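Long-range contacts in Co-type Nitrile Hydratase beta subunit (Pseudomonas putida, PDB 3QYH), which forms, together with its partner alpha subunit, a cobalt-type nitrile hydratase, an enzyme that hydrates nitriles to the corresponding amides: residues B[119-127]-B[164-172]; B[147-155]-B[207-215]. All coordinates share one frame; numbering follows the deposited sequence.

Overall arrangement
After the helices that fill the N-terminal half, the chain leaves helix 111-117 and runs through 119-127, which interaction 1 joins to 164-172, the end of strand 158-168 and the start of helix 171-174. Before that loop is closed, the chain has already passed through 147-155, and this segment waits for 207-215 to complete interaction 2. The two loops therefore cross. Interaction 1 fastens the connection from the helical half to the antiparallel sheet; interaction 2 lays the loop between strands 136-139 and 158-168 against strand 206-212, outermost in this chain's own sheet, close to the cobalt ion. They meet around helix 171-174, where Pro-171 packs on Trp-212.

Interaction 1. Residues B[119-127]-B[164-172]; sequences ASAAREEGA and DHGVFVTPD
Ala-122 and Phe-168 face each other as a single antiparallel beta bridge, their CA atoms 4.3 Å apart. They form a non-hydrogen-bonded pair, framed by two nearly straight backbone bonds: Val-169 N gives its hydrogen to Ala-121 O at 3.0 Å, and Arg-123 N to Val-167 O at 2.9 Å. CA-H...O contacts, from Phe-168 CA to Ala-121 O and from Ala-122 CA to Val-167 O, lie between them. Alanines suit both places, Ala-121 and Ala-122, because the Phe-168 ring lies close to the loop backbone: its CD1 is 3.5 Å from Ala-122 N, and the Ala-122 methyl rests on CE1 at 3.8 Å. Val-167 points at the loop and packs with CB and CG1 against Arg-123 O; at Gly-126 a beta carbon would run into that same CG1.

Arg-123 lies alongside Val-169 and points the same way, with Val-169 CG2 over one face of its guanidinium, 3.4 Å from NH2. A bend at chi2 (-73°) folds the chain back toward its own loop. There NH1 binds both Ser-120 O and Ala-122 O, at 3.0 and 2.8 Å, each acceptor in or near the guanidinium plane, so the group's rotation is fixed, and NE forms a salt bridge with Glu-180. An arginine fits here because it offers a flat, poorly hydrated face to the valine methyl and in-plane N-H groups to carbonyls.

Further out, Ser-120 OG accepts from Ala-122 N in an ST turn and is also hydrogen-bonded to an acidic side chain of the partner subunit. Phe-168 continues inward onto Val-185 of strand 183-191. The whole is an isolated antiparallel bridge at the end of a sheet strand, joining the linker from the helical half to the SH3-like C-terminal domain.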
ATOM      1  N   ALA B 119       4.392  -8.201 -10.670  1.00 18.03           N
ATOM      2  CA  ALA B 119       3.370  -9.136 -11.141  1.00 21.25           C
ATOM      3  C   ALA B 119       2.020  -8.440 -11.065  1.00 19.41           C
ATOM      4  O   ALA B 119       1.415  -8.357  -9.998  1.00 20.55           O
ATOM      5  CB  ALA B 119       3.365 -10.380 -10.270  1.00 20.16           C
ATOM      6  N   SER B 120       1.567  -7.915 -12.190  1.00 14.69           N
ATOM      7  CA  SER B 120       0.316  -7.185 -12.232  1.00 21.84           C
ATOM      8  C   SER B 120      -0.850  -8.120 -11.958  1.00 20.80           C
ATOM      9  O   SER B 120      -0.842  -9.265 -12.404  1.00 16.62           O
ATOM     10  CB  SER B 120       0.143  -6.513 -13.602  1.00 18.64           C
ATOM     11  OG  SER B 120      -1.120  -5.870 -13.709  1.00 17.18           O
ATOM     12  N   ALA B 121      -1.854  -7.623 -11.237  1.00 19.43           N
ATOM     13  CA  ALA B 121      -3.088  -8.383 -11.002  1.00 17.50           C
ATOM     14  C   ALA B 121      -4.087  -8.173 -12.153  1.00 17.42           C
ATOM     15  O   ALA B 121      -5.167  -8.757 -12.153  1.00 17.07           O
ATOM     16  CB  ALA B 121      -3.714  -7.962  -9.689  1.00 14.82           C
ATOM     17  N   ALA B 122      -3.743  -7.310 -13.108  1.00 14.03           N
ATOM     18  CA  ALA B 122      -4.618  -7.099 -14.271  1.00 17.48           C
ATOM     19  C   ALA B 122      -4.719  -8.379 -15.100  1.00 19.80           C
ATOM     20  O   ALA B 122      -3.739  -9.118 -15.224  1.00 21.81           O
ATOM     21  CB  ALA B 122      -4.105  -5.944 -15.132  1.00 21.64           C
ATOM     22  N   ARG B 123      -5.906  -8.664 -15.627  1.00 15.36           N
ATOM     23  CA  ARG B 123      -6.104  -9.829 -16.475  1.00 20.52           C
ATOM     24  C   ARG B 123      -6.822  -9.456 -17.765  1.00 28.74           C
ATOM     25  O   ARG B 123      -7.617  -8.511 -17.805  1.00 22.94           O
ATOM     26  CB  ARG B 123      -6.870 -10.917 -15.740  1.00 19.58           C
ATOM     27  CG  ARG B 123      -6.147 -11.476 -14.534  1.00 20.17           C
ATOM     28  CD  ARG B 123      -4.982 -12.367 -14.919  1.00 16.20           C
ATOM     29  NE  ARG B 123      -4.343 -12.938 -13.735  1.00 17.72           N
ATOM     30  CZ  ARG B 123      -3.364 -12.347 -13.056  1.00 17.78           C
ATOM     31  NH1 ARG B 123      -2.907 -11.162 -13.443  1.00 17.92           N
ATOM     32  NH2 ARG B 123      -2.835 -12.939 -11.990  1.00 18.07           N
ATOM     33  N   GLU B 124      -6.547 -10.215 -18.815  1.00 28.54           N
ATOM     34  CA  GLU B 124      -7.059  -9.917 -20.143  1.00 39.43           C
ATOM     35  C   GLU B 124      -8.577 -10.046 -20.225  1.00 36.79           C
ATOM     36  O   GLU B 124      -9.259  -9.170 -20.762  1.00 39.70           O
ATOM     37  CB  GLU B 124      -6.414 -10.855 -21.169  1.00 47.23           C
ATOM     38  CG  GLU B 124      -6.656 -10.449 -22.607  1.00 67.60           C
ATOM     39  CD  GLU B 124      -5.939  -9.163 -22.966  1.00 78.93           C
ATOM     40  OE1 GLU B 124      -4.824  -8.944 -22.444  1.00 75.71           O
ATOM     41  OE2 GLU B 124      -6.492  -8.373 -23.764  1.00 83.08           O
ATOM     42  N   GLU B 125      -9.109 -11.142 -19.700  1.00 32.48           N
ATOM     43  CA  GLU B 125     -10.546 -11.361 -19.778  1.00 36.49           C
ATOM     44  C   GLU B 125     -11.157 -11.703 -18.432  1.00 28.75           C
ATOM     45  O   GLU B 125     -10.513 -12.318 -17.583  1.00 27.89           O
ATOM     46  CB  GLU B 125     -10.867 -12.444 -20.807  1.00 48.67           C
ATOM     47  CG  GLU B 125     -10.054 -13.712 -20.653  1.00 53.43           C
ATOM     48  CD  GLU B 125     -10.091 -14.572 -21.906  1.00 79.22           C
ATOM     49  OE1 GLU B 125     -10.290 -14.006 -23.006  1.00 81.89           O
ATOM     50  OE2 GLU B 125      -9.919 -15.807 -21.792  1.00 81.93           O
ATOM     51  N   GLY B 126     -12.396 -11.273 -18.237  1.00 26.00           N
ATOM     52  CA  GLY B 126     -13.120 -11.541 -17.003  1.00 26.81           C
ATOM     53  C   GLY B 126     -14.563 -11.123 -17.186  1.00 31.43           C
ATOM     54  O   GLY B 126     -14.960 -10.788 -18.301  1.00 28.40           O
ATOM     55  N   ALA B 127     -15.340 -11.130 -16.102  1.00 24.23           N
ATOM     56  CA  ALA B 127     -16.741 -10.735 -16.164  1.00 24.54           C
ATOM     57  C   ALA B 127     -16.894  -9.363 -16.820  1.00 28.36           C
ATOM     58  O   ALA B 127     -16.051  -8.480 -16.655  1.00 23.88           O
ATOM     59  CB  ALA B 127     -17.363 -10.752 -14.768  1.00 24.67           C
ATOM     60  N   ASP B 164     -13.325   3.290 -14.387  1.00 15.53           N
ATOM     61  CA  ASP B 164     -13.322   1.843 -14.585  1.00 15.53           C
ATOM     62  C   ASP B 164     -11.880   1.463 -14.926  1.00 23.04           C
ATOM     63  O   ASP B 164     -11.375   1.853 -15.970  1.00 20.88           O
ATOM     64  CB  ASP B 164     -14.279   1.457 -15.724  1.00 17.97           C
ATOM     65  CG  ASP B 164     -14.230  -0.010 -16.074  1.00 21.13           C
ATOM     66  OD1 ASP B 164     -13.379  -0.759 -15.532  1.00 20.58           O
ATOM     67  OD2 ASP B 164     -15.069  -0.424 -16.905  1.00 20.96           O
ATOM     68  N   HIS B 165     -11.214   0.716 -14.052  1.00 18.57           N
ATOM     69  CA  HIS B 165      -9.800   0.379 -14.259  1.00 18.00           C
ATOM     70  C   HIS B 165      -9.569  -0.833 -15.146  1.00 19.27           C
ATOM     71  O   HIS B 165      -8.423  -1.166 -15.462  1.00 20.77           O
ATOM     72  CB  HIS B 165      -9.098   0.169 -12.909  1.00 17.06           C
ATOM     73  CG  HIS B 165      -9.041   1.402 -12.073  1.00 17.15           C
ATOM     74  ND1 HIS B 165      -8.121   2.408 -12.293  1.00 14.08           N
ATOM     75  CD2 HIS B 165      -9.792   1.802 -11.018  1.00 14.92           C
ATOM     76  CE1 HIS B 165      -8.311   3.375 -11.415  1.00 16.55           C
ATOM     77  NE2 HIS B 165      -9.318   3.031 -10.628  1.00 19.13           N
ATOM     78  N   GLY B 166     -10.639  -1.514 -15.544  1.00 17.94           N
ATOM     79  CA  GLY B 166     -10.498  -2.748 -16.297  1.00 13.12           C
ATOM     80  C   GLY B 166     -10.524  -3.963 -15.393  1.00 19.86           C
ATOM     81  O   GLY B 166     -10.944  -3.881 -14.234  1.00 19.15           O
ATOM     82  N   VAL B 167     -10.050  -5.083 -15.907  1.00 14.76           N
ATOM     83  CA  VAL B 167     -10.235  -6.374 -15.278  1.00 16.38           C
ATOM     84  C   VAL B 167      -9.071  -6.783 -14.377  1.00 19.24           C
ATOM     85  O   VAL B 167      -7.915  -6.692 -14.776  1.00 16.87           O
ATOM     86  CB  VAL B 167     -10.453  -7.469 -16.349  1.00 16.35           C
ATOM     87  CG1 VAL B 167     -10.505  -8.857 -15.708  1.00 14.22           C
ATOM     88  CG2 VAL B 167     -11.731  -7.192 -17.130  1.00 20.70           C
ATOM     89  N   PHE B 168      -9.392  -7.272 -13.178  1.00 17.47           N
ATOM     90  CA  PHE B 168      -8.384  -7.698 -12.201  1.00 13.90           C
ATOM     91  C   PHE B 168      -8.791  -8.982 -11.502  1.00 17.76           C
ATOM     92  O   PHE B 168      -9.980  -9.318 -11.428  1.00 16.47           O
ATOM     93  CB  PHE B 168      -8.174  -6.605 -11.147  1.00 12.31           C
ATOM     94  CG  PHE B 168      -7.484  -5.383 -11.683  1.00 16.56           C
ATOM     95  CD1 PHE B 168      -6.108  -5.264 -11.611  1.00 16.67           C
ATOM     96  CD2 PHE B 168      -8.213  -4.366 -12.284  1.00 14.75           C
ATOM     97  CE1 PHE B 168      -5.452  -4.123 -12.121  1.00 19.47           C
ATOM     98  CE2 PHE B 168      -7.580  -3.245 -12.808  1.00 20.39           C
ATOM     99  CZ  PHE B 168      -6.194  -3.125 -12.726  1.00 15.62           C
ATOM    100  N   VAL B 169      -7.802  -9.694 -10.978  1.00 13.55           N
ATOM    101  CA  VAL B 169      -8.046 -10.829 -10.109  1.00 12.58           C
ATOM    102  C   VAL B 169      -8.971 -10.405  -8.955  1.00 13.56           C
ATOM    103  O   VAL B 169      -8.918  -9.261  -8.505  1.00 14.92           O
ATOM    104  CB  VAL B 169      -6.710 -11.333  -9.497  1.00 14.74           C
ATOM    105  CG1 VAL B 169      -6.963 -12.352  -8.367  1.00 14.83           C
ATOM    106  CG2 VAL B 169      -5.796 -11.922 -10.600  1.00 14.75           C
ATOM    107  N   THR B 170      -9.815 -11.319  -8.490  1.00 15.90           N
ATOM    108  CA  THR B 170     -10.643 -11.093  -7.307  1.00 15.83           C
ATOM    109  C   THR B 170      -9.985 -11.691  -6.060  1.00 13.78           C
ATOM    110  O   THR B 170      -9.810 -12.918  -5.962  1.00 15.25           O
ATOM    111  CB  THR B 170     -12.052 -11.717  -7.499  1.00 18.25           C
ATOM    112  OG1 THR B 170     -12.721 -11.069  -8.585  1.00 15.39           O
ATOM    113  CG2 THR B 170     -12.899 -11.578  -6.212  1.00 18.03           C
ATOM    114  N   PRO B 171      -9.644 -10.838  -5.081  1.00 14.85           N
ATOM    115  CA  PRO B 171      -8.944 -11.299  -3.877  1.00 12.96           C
ATOM    116  C   PRO B 171      -9.813 -12.218  -3.031  1.00 17.03           C
ATOM    117  O   PRO B 171      -9.271 -13.150  -2.447  1.00 14.97           O
ATOM    118  CB  PRO B 171      -8.636 -10.002  -3.113  1.00 11.32           C
ATOM    119  CG  PRO B 171      -8.813  -8.921  -4.107  1.00 20.11           C
ATOM    120  CD  PRO B 171      -9.892  -9.393  -5.039  1.00 14.58           C
ATOM    121  N   ASP B 172     -11.128 -11.992  -2.992  1.00 16.04           N
ATOM    122  CA  ASP B 172     -12.007 -12.821  -2.163  1.00 15.53           C
ATOM    123  C   ASP B 172     -11.900 -14.302  -2.511  1.00 22.58           C
ATOM    124  O   ASP B 172     -12.009 -15.162  -1.641  1.00 15.90           O
ATOM    125  CB  ASP B 172     -13.478 -12.396  -2.291  1.00 16.56           C
ATOM    126  CG  ASP B 172     -13.685 -10.919  -2.008  1.00 21.34           C
ATOM    127  OD1 ASP B 172     -14.597 -10.586  -1.226  1.00 18.56           O
ATOM    128  OD2 ASP B 172     -12.942 -10.083  -2.582  1.00 17.70           O
TER

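Interaction 2. Residues B[147-155]-B[207-215]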
ATOM      1  N   HIS B 147     -11.475 -13.384   3.377  1.00 14.37           N
ATOM      2  CA  HIS B 147     -10.786 -12.178   2.914  1.00 12.42           C
ATOM      3  C   HIS B 147     -11.690 -11.366   1.977  1.00 13.26           C
ATOM      4  O   HIS B 147     -12.313 -11.936   1.083  1.00 13.92           O
ATOM      5  CB  HIS B 147      -9.490 -12.575   2.189  1.00 12.69           C
ATOM      6  CG  HIS B 147      -8.666 -11.408   1.722  1.00 13.77           C
ATOM      7  ND1 HIS B 147      -8.136 -10.471   2.587  1.00 13.68           N
ATOM      8  CD2 HIS B 147      -8.258 -11.047   0.480  1.00 11.98           C
ATOM      9  CE1 HIS B 147      -7.441  -9.577   1.896  1.00 14.88           C
ATOM     10  NE2 HIS B 147      -7.497  -9.905   0.617  1.00 13.47           N
ATOM     11  N   THR B 148     -11.746 -10.046   2.167  1.00  8.89           N
ATOM     12  CA  THR B 148     -12.461  -9.174   1.248  1.00 10.23           C
ATOM     13  C   THR B 148     -11.842  -7.786   1.255  1.00 13.48           C
ATOM     14  O   THR B 148     -11.136  -7.424   2.204  1.00 12.98           O
ATOM     15  CB  THR B 148     -13.972  -9.072   1.605  1.00 16.30           C
ATOM     16  OG1 THR B 148     -14.701  -8.532   0.490  1.00 16.00           O
ATOM     17  CG2 THR B 148     -14.196  -8.185   2.847  1.00 12.07           C
ATOM     18  N   ARG B 149     -12.100  -6.999   0.205  1.00 13.36           N
ATOM     19  CA  ARG B 149     -11.493  -5.665   0.120  1.00 13.83           C
ATOM     20  C   ARG B 149     -12.508  -4.526   0.152  1.00 16.98           C
ATOM     21  O   ARG B 149     -12.161  -3.394  -0.195  1.00 15.76           O
ATOM     22  CB  ARG B 149     -10.606  -5.527  -1.142  1.00 11.85           C
ATOM     23  CG  ARG B 149      -9.469  -6.546  -1.217  1.00 11.87           C
ATOM     24  CD  ARG B 149      -8.485  -6.374  -0.034  1.00 13.22           C
ATOM     25  NE  ARG B 149      -7.662  -5.189  -0.212  1.00 13.97           N
ATOM     26  CZ  ARG B 149      -6.762  -4.753   0.659  1.00 13.15           C
ATOM     27  NH1 ARG B 149      -6.551  -5.388   1.814  1.00  8.72           N
ATOM     28  NH2 ARG B 149      -6.063  -3.675   0.360  1.00 11.97           N
ATOM     29  N   MET B 150     -13.745  -4.813   0.561  1.00 11.81           N
ATOM     30  CA  MET B 150     -14.732  -3.761   0.777  1.00 16.73           C
ATOM     31  C   MET B 150     -14.704  -3.346   2.224  1.00 14.01           C
ATOM     32  O   MET B 150     -15.156  -4.103   3.095  1.00 15.45           O
ATOM     33  CB  MET B 150     -16.173  -4.194   0.372  1.00 15.58           C
ATOM     34  CG  MET B 150     -16.649  -5.545   0.866  1.00 15.63           C
ATOM     35  SD  MET B 150     -18.487  -5.583   0.964  1.00 19.46           S
ATOM     36  CE  MET B 150     -18.928  -5.547  -0.772  1.00 15.92           C
ATOM     37  N   PRO B 151     -14.150  -2.159   2.504  1.00 13.40           N
ATOM     38  CA  PRO B 151     -14.035  -1.784   3.917  1.00 13.49           C
ATOM     39  C   PRO B 151     -15.412  -1.677   4.562  1.00 16.02           C
ATOM     40  O   PRO B 151     -16.393  -1.331   3.892  1.00 11.56           O
ATOM     41  CB  PRO B 151     -13.375  -0.410   3.878  1.00 11.96           C
ATOM     42  CG  PRO B 151     -12.633  -0.367   2.520  1.00 12.05           C
ATOM     43  CD  PRO B 151     -13.570  -1.149   1.596  1.00 12.74           C
ATOM     44  N   ARG B 152     -15.476  -1.970   5.856  1.00 12.13           N
ATOM     45  CA  ARG B 152     -16.736  -1.898   6.581  1.00 13.88           C
ATOM     46  C   ARG B 152     -17.380  -0.530   6.415  1.00 12.61           C
ATOM     47  O   ARG B 152     -18.595  -0.439   6.260  1.00 12.27           O
ATOM     48  CB  ARG B 152     -16.511  -2.181   8.062  1.00 16.57           C
ATOM     49  CG  ARG B 152     -17.439  -3.240   8.597  1.00 34.10           C
ATOM     50  CD  ARG B 152     -17.071  -3.741  10.010  1.00 31.84           C
ATOM     51  NE  ARG B 152     -18.297  -4.085  10.734  1.00 33.74           N
ATOM     52  CZ  ARG B 152     -18.357  -4.418  12.025  1.00 35.14           C
ATOM     53  NH1 ARG B 152     -19.533  -4.711  12.589  1.00 24.00           N
ATOM     54  NH2 ARG B 152     -17.250  -4.458  12.755  1.00 24.33           N
ATOM     55  N   TYR B 153     -16.570   0.533   6.428  1.00 11.61           N
ATOM     56  CA  TYR B 153     -17.119   1.892   6.376  1.00 10.52           C
ATOM     57  C   TYR B 153     -17.862   2.233   5.072  1.00 14.07           C
ATOM     58  O   TYR B 153     -18.573   3.235   5.011  1.00 15.83           O
ATOM     59  CB  TYR B 153     -16.050   2.960   6.706  1.00 10.55           C
ATOM     60  CG  TYR B 153     -15.042   3.245   5.595  1.00 15.31           C
ATOM     61  CD1 TYR B 153     -13.779   2.630   5.595  1.00 12.69           C
ATOM     62  CD2 TYR B 153     -15.345   4.133   4.559  1.00 11.70           C
ATOM     63  CE1 TYR B 153     -12.846   2.884   4.566  1.00 11.98           C
ATOM     64  CE2 TYR B 153     -14.422   4.408   3.550  1.00 11.12           C
ATOM     65  CZ  TYR B 153     -13.181   3.778   3.552  1.00 13.27           C
ATOM     66  OH  TYR B 153     -12.284   4.061   2.539  1.00 13.87           O
ATOM     67  N   THR B 154     -17.696   1.406   4.039  1.00 15.51           N
ATOM     68  CA  THR B 154     -18.363   1.649   2.758  1.00 12.50           C
ATOM     69  C   THR B 154     -19.667   0.855   2.585  1.00 17.12           C
ATOM     70  O   THR B 154     -20.464   1.149   1.690  1.00 16.05           O
ATOM     71  CB  THR B 154     -17.451   1.293   1.540  1.00 12.28           C
ATOM     72  OG1 THR B 154     -17.254  -0.116   1.483  1.00 14.87           O
ATOM     73  CG2 THR B 154     -16.095   2.015   1.597  1.00 12.18           C
ATOM     74  N   ARG B 155     -19.882  -0.150   3.427  1.00 11.97           N
ATOM     75  CA  ARG B 155     -20.969  -1.092   3.170  1.00 14.89           C
ATOM     76  C   ARG B 155     -22.367  -0.454   3.315  1.00 14.83           C
ATOM     77  O   ARG B 155     -22.646   0.249   4.274  1.00 13.26           O
ATOM     78  CB  ARG B 155     -20.805  -2.359   4.025  1.00 15.70           C
ATOM     79  CG  ARG B 155     -19.520  -3.087   3.671  1.00 18.67           C
ATOM     80  CD  ARG B 155     -19.303  -4.352   4.467  1.00 14.46           C
ATOM     81  NE  ARG B 155     -17.880  -4.694   4.479  1.00 17.21           N
ATOM     82  CZ  ARG B 155     -17.330  -5.529   5.359  1.00 22.44           C
ATOM     83  NH1 ARG B 155     -18.090  -6.119   6.282  1.00 14.31           N
ATOM     84  NH2 ARG B 155     -16.030  -5.780   5.329  1.00 13.80           N
ATOM     85  N   ILE B 207     -14.313  10.755  -0.600  1.00 15.32           N
ATOM     86  CA  ILE B 207     -13.487   9.587  -0.331  1.00 11.96           C
ATOM     87  C   ILE B 207     -13.661   8.660  -1.499  1.00 15.65           C
ATOM     88  O   ILE B 207     -14.792   8.309  -1.854  1.00 17.09           O
ATOM     89  CB  ILE B 207     -13.932   8.854   0.956  1.00 15.61           C
ATOM     90  CG1 ILE B 207     -13.764   9.751   2.183  1.00 14.20           C
ATOM     91  CG2 ILE B 207     -13.101   7.586   1.146  1.00 12.31           C
ATOM     92  CD1 ILE B 207     -14.876  10.817   2.349  1.00 21.78           C
ATOM     93  N   ARG B 208     -12.553   8.301  -2.134  1.00 12.12           N
ATOM     94  CA  ARG B 208     -12.590   7.388  -3.252  1.00 12.77           C
ATOM     95  C   ARG B 208     -12.091   6.030  -2.778  1.00 13.53           C
ATOM     96  O   ARG B 208     -11.125   5.944  -2.019  1.00 13.77           O
ATOM     97  CB  ARG B 208     -11.769   7.946  -4.430  1.00 14.30           C
ATOM     98  CG  ARG B 208     -12.511   9.108  -5.116  1.00 16.22           C
ATOM     99  CD  ARG B 208     -11.750   9.800  -6.235  1.00 23.52           C
ATOM    100  NE  ARG B 208     -12.605  10.836  -6.827  1.00 22.00           N
ATOM    101  CZ  ARG B 208     -12.545  11.231  -8.089  1.00 24.12           C
ATOM    102  NH1 ARG B 208     -11.659  10.693  -8.923  1.00 24.20           N
ATOM    103  NH2 ARG B 208     -13.386  12.165  -8.516  1.00 22.85           N
ATOM    104  N   VAL B 209     -12.772   4.979  -3.216  1.00 12.96           N
ATOM    105  CA  VAL B 209     -12.424   3.616  -2.821  1.00 10.81           C
ATOM    106  C   VAL B 209     -12.456   2.708  -4.042  1.00 15.16           C
ATOM    107  O   VAL B 209     -13.356   2.820  -4.879  1.00 14.51           O
ATOM    108  CB  VAL B 209     -13.431   3.076  -1.755  1.00 13.87           C
ATOM    109  CG1 VAL B 209     -12.945   1.749  -1.164  1.00 11.48           C
ATOM    110  CG2 VAL B 209     -13.661   4.110  -0.634  1.00 11.63           C
ATOM    111  N   ASP B 210     -11.508   1.776  -4.140  1.00 11.92           N
ATOM    112  CA  ASP B 210     -11.511   0.863  -5.271  1.00 13.36           C
ATOM    113  C   ASP B 210     -12.244  -0.442  -4.972  1.00 15.19           C
ATOM    114  O   ASP B 210     -11.884  -1.180  -4.048  1.00 14.00           O
ATOM    115  CB  ASP B 210     -10.082   0.607  -5.775  1.00 15.45           C
ATOM    116  CG  ASP B 210      -9.409   1.878  -6.271  1.00 20.01           C
ATOM    117  OD1 ASP B 210      -8.166   1.879  -6.422  1.00 18.80           O
ATOM    118  OD2 ASP B 210     -10.132   2.881  -6.502  1.00 18.86           O
ATOM    119  N   LEU B 211     -13.267  -0.726  -5.769  1.00 13.35           N
ATOM    120  CA  LEU B 211     -14.212  -1.775  -5.424  1.00 13.91           C
ATOM    121  C   LEU B 211     -14.478  -2.663  -6.627  1.00 16.18           C
ATOM    122  O   LEU B 211     -14.557  -2.174  -7.757  1.00 16.28           O
ATOM    123  CB  LEU B 211     -15.512  -1.148  -4.925  1.00 11.62           C
ATOM    124  CG  LEU B 211     -15.357  -0.410  -3.592  1.00 16.55           C
ATOM    125  CD1 LEU B 211     -16.560   0.462  -3.319  1.00 16.54           C
ATOM    126  CD2 LEU B 211     -15.117  -1.392  -2.409  1.00 12.37           C
ATOM    127  N   TRP B 212     -14.601  -3.963  -6.381  1.00 10.22           N
ATOM    128  CA  TRP B 212     -14.831  -4.925  -7.439  1.00 12.46           C
ATOM    129  C   TRP B 212     -16.295  -4.925  -7.874  1.00 17.49           C
ATOM    130  O   TRP B 212     -17.186  -4.605  -7.089  1.00 18.27           O
ATOM    131  CB  TRP B 212     -14.406  -6.317  -6.988  1.00 12.63           C
ATOM    132  CG  TRP B 212     -12.904  -6.587  -7.109  1.00 15.47           C
ATOM    133  CD1 TRP B 212     -12.283  -7.385  -8.036  1.00 16.67           C
ATOM    134  CD2 TRP B 212     -11.864  -6.059  -6.278  1.00 14.67           C
ATOM    135  NE1 TRP B 212     -10.924  -7.381  -7.826  1.00 17.23           N
ATOM    136  CE2 TRP B 212     -10.644  -6.579  -6.749  1.00 17.85           C
ATOM    137  CE3 TRP B 212     -11.845  -5.205  -5.173  1.00 13.52           C
ATOM    138  CZ2 TRP B 212      -9.422  -6.266  -6.157  1.00 15.37           C
ATOM    139  CZ3 TRP B 212     -10.627  -4.907  -4.587  1.00 14.55           C
ATOM    140  CH2 TRP B 212      -9.441  -5.443  -5.070  1.00 12.43           C
ATOM    141  N   ASP B 213     -16.530  -5.274  -9.131  1.00 17.83           N
ATOM    142  CA  ASP B 213     -17.854  -5.195  -9.751  1.00 17.13           C
ATOM    143  C   ASP B 213     -18.933  -5.868  -8.899  1.00 17.48           C
ATOM    144  O   ASP B 213     -19.964  -5.257  -8.608  1.00 16.53           O
ATOM    145  CB  ASP B 213     -17.819  -5.821 -11.157  1.00 16.22           C
ATOM    146  CG  ASP B 213     -19.092  -5.574 -11.939  1.00 22.07           C
ATOM    147  OD1 ASP B 213     -20.130  -6.106 -11.527  1.00 20.92           O
ATOM    148  OD2 ASP B 213     -19.046  -4.854 -12.968  1.00 22.83           O
ATOM    149  N   ASP B 214     -18.707  -7.112  -8.486  1.00 15.79           N
ATOM    150  CA  ASP B 214     -19.747  -7.786  -7.712  1.00 18.79           C
ATOM    151  C   ASP B 214     -19.822  -7.381  -6.234  1.00 20.67           C
ATOM    152  O   ASP B 214     -20.550  -8.002  -5.474  1.00 18.70           O
ATOM    153  CB  ASP B 214     -19.723  -9.317  -7.892  1.00 16.81           C
ATOM    154  CG  ASP B 214     -18.519  -9.976  -7.249  1.00 20.13           C
ATOM    155  OD1 ASP B 214     -17.723  -9.289  -6.570  1.00 20.54           O
ATOM    156  OD2 ASP B 214     -18.362 -11.199  -7.430  1.00 22.03           O
ATOM    157  N   TYR B 215     -19.084  -6.340  -5.841  1.00 15.58           N
ATOM    158  CA  TYR B 215     -19.257  -5.727  -4.521  1.00 19.64           C
ATOM    159  C   TYR B 215     -20.422  -4.746  -4.594  1.00 17.79           C
ATOM    160  O   TYR B 215     -20.866  -4.215  -3.572  1.00 19.40           O
ATOM    161  CB  TYR B 215     -18.022  -4.912  -4.129  1.00 13.87           C
ATOM    162  CG  TYR B 215     -16.792  -5.671  -3.668  1.00 13.60           C
ATOM    163  CD1 TYR B 215     -16.726  -7.064  -3.702  1.00 13.59           C
ATOM    164  CD2 TYR B 215     -15.675  -4.966  -3.221  1.00 12.17           C
ATOM    165  CE1 TYR B 215     -15.563  -7.737  -3.262  1.00 16.07           C
ATOM    166  CE2 TYR B 215     -14.520  -5.614  -2.799  1.00 11.84           C
ATOM    167  CZ  TYR B 215     -14.462  -6.989  -2.816  1.00 13.86           C
ATOM    168  OH  TYR B 215     -13.275  -7.581  -2.394  1.00 15.27           O
TER
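Tyr-215, Met-150 and Arg-149 carry this contact. The Tyr-215 hydroxyl accepts a hydrogen bond from Arg-149 N (2.9 Å, 155°) and is also bonded to Asp-172 OD2, while Asp-172 OD1 holds Thr-148 OG1; one carboxylate thus positions both hydroxyls. Met-150 covers one face of the Tyr-215 ring, with CG offset toward the rim. Its SD stands 5.2 Å from the ring centroid, above the face, a distant Met-aromatic contact, and a bend at chi3 (69°) brings CE back to 3.5 Å from Tyr-215 CB. Trp-212 CB lies over the centre of the opposite face and Leu-211 CD2 at the edge, so a flat ring fills the slot. A phenylalanine in place of Tyr-215 would probably keep the ring between Met-150 and Trp-212 but leave Arg-149 N and Asp-172 OD2 without their mate.

Arg-149 runs beside Trp-212, its CB 3.5 Å from CZ3. Bends at chi2 and chi3 then lead the guanidinium away to the partner subunit, where NE meets backbone and NH2 a modified side chain. The side chain is about 5 Å from the cobalt ion, consistent with a second-shell role at the metal site. Met-150 O, meanwhile, is gripped side-on by Arg-155 NE and NH2.

Farther along, Val-209 CG2 meets Thr-154 CG2 tip to tip and lies 3.5 Å from Tyr-153 OH, which is hydrogen-bonded to an acidic side chain of the partner subunit. Val-139 of strand 136-139 backs Met-150, Thr-154 and Leu-211, and Pro-171 of helix 171-174 touches Arg-149. Strand 206-212 itself pairs with 183-191 and, in parallel, with a strand of the partner subunit.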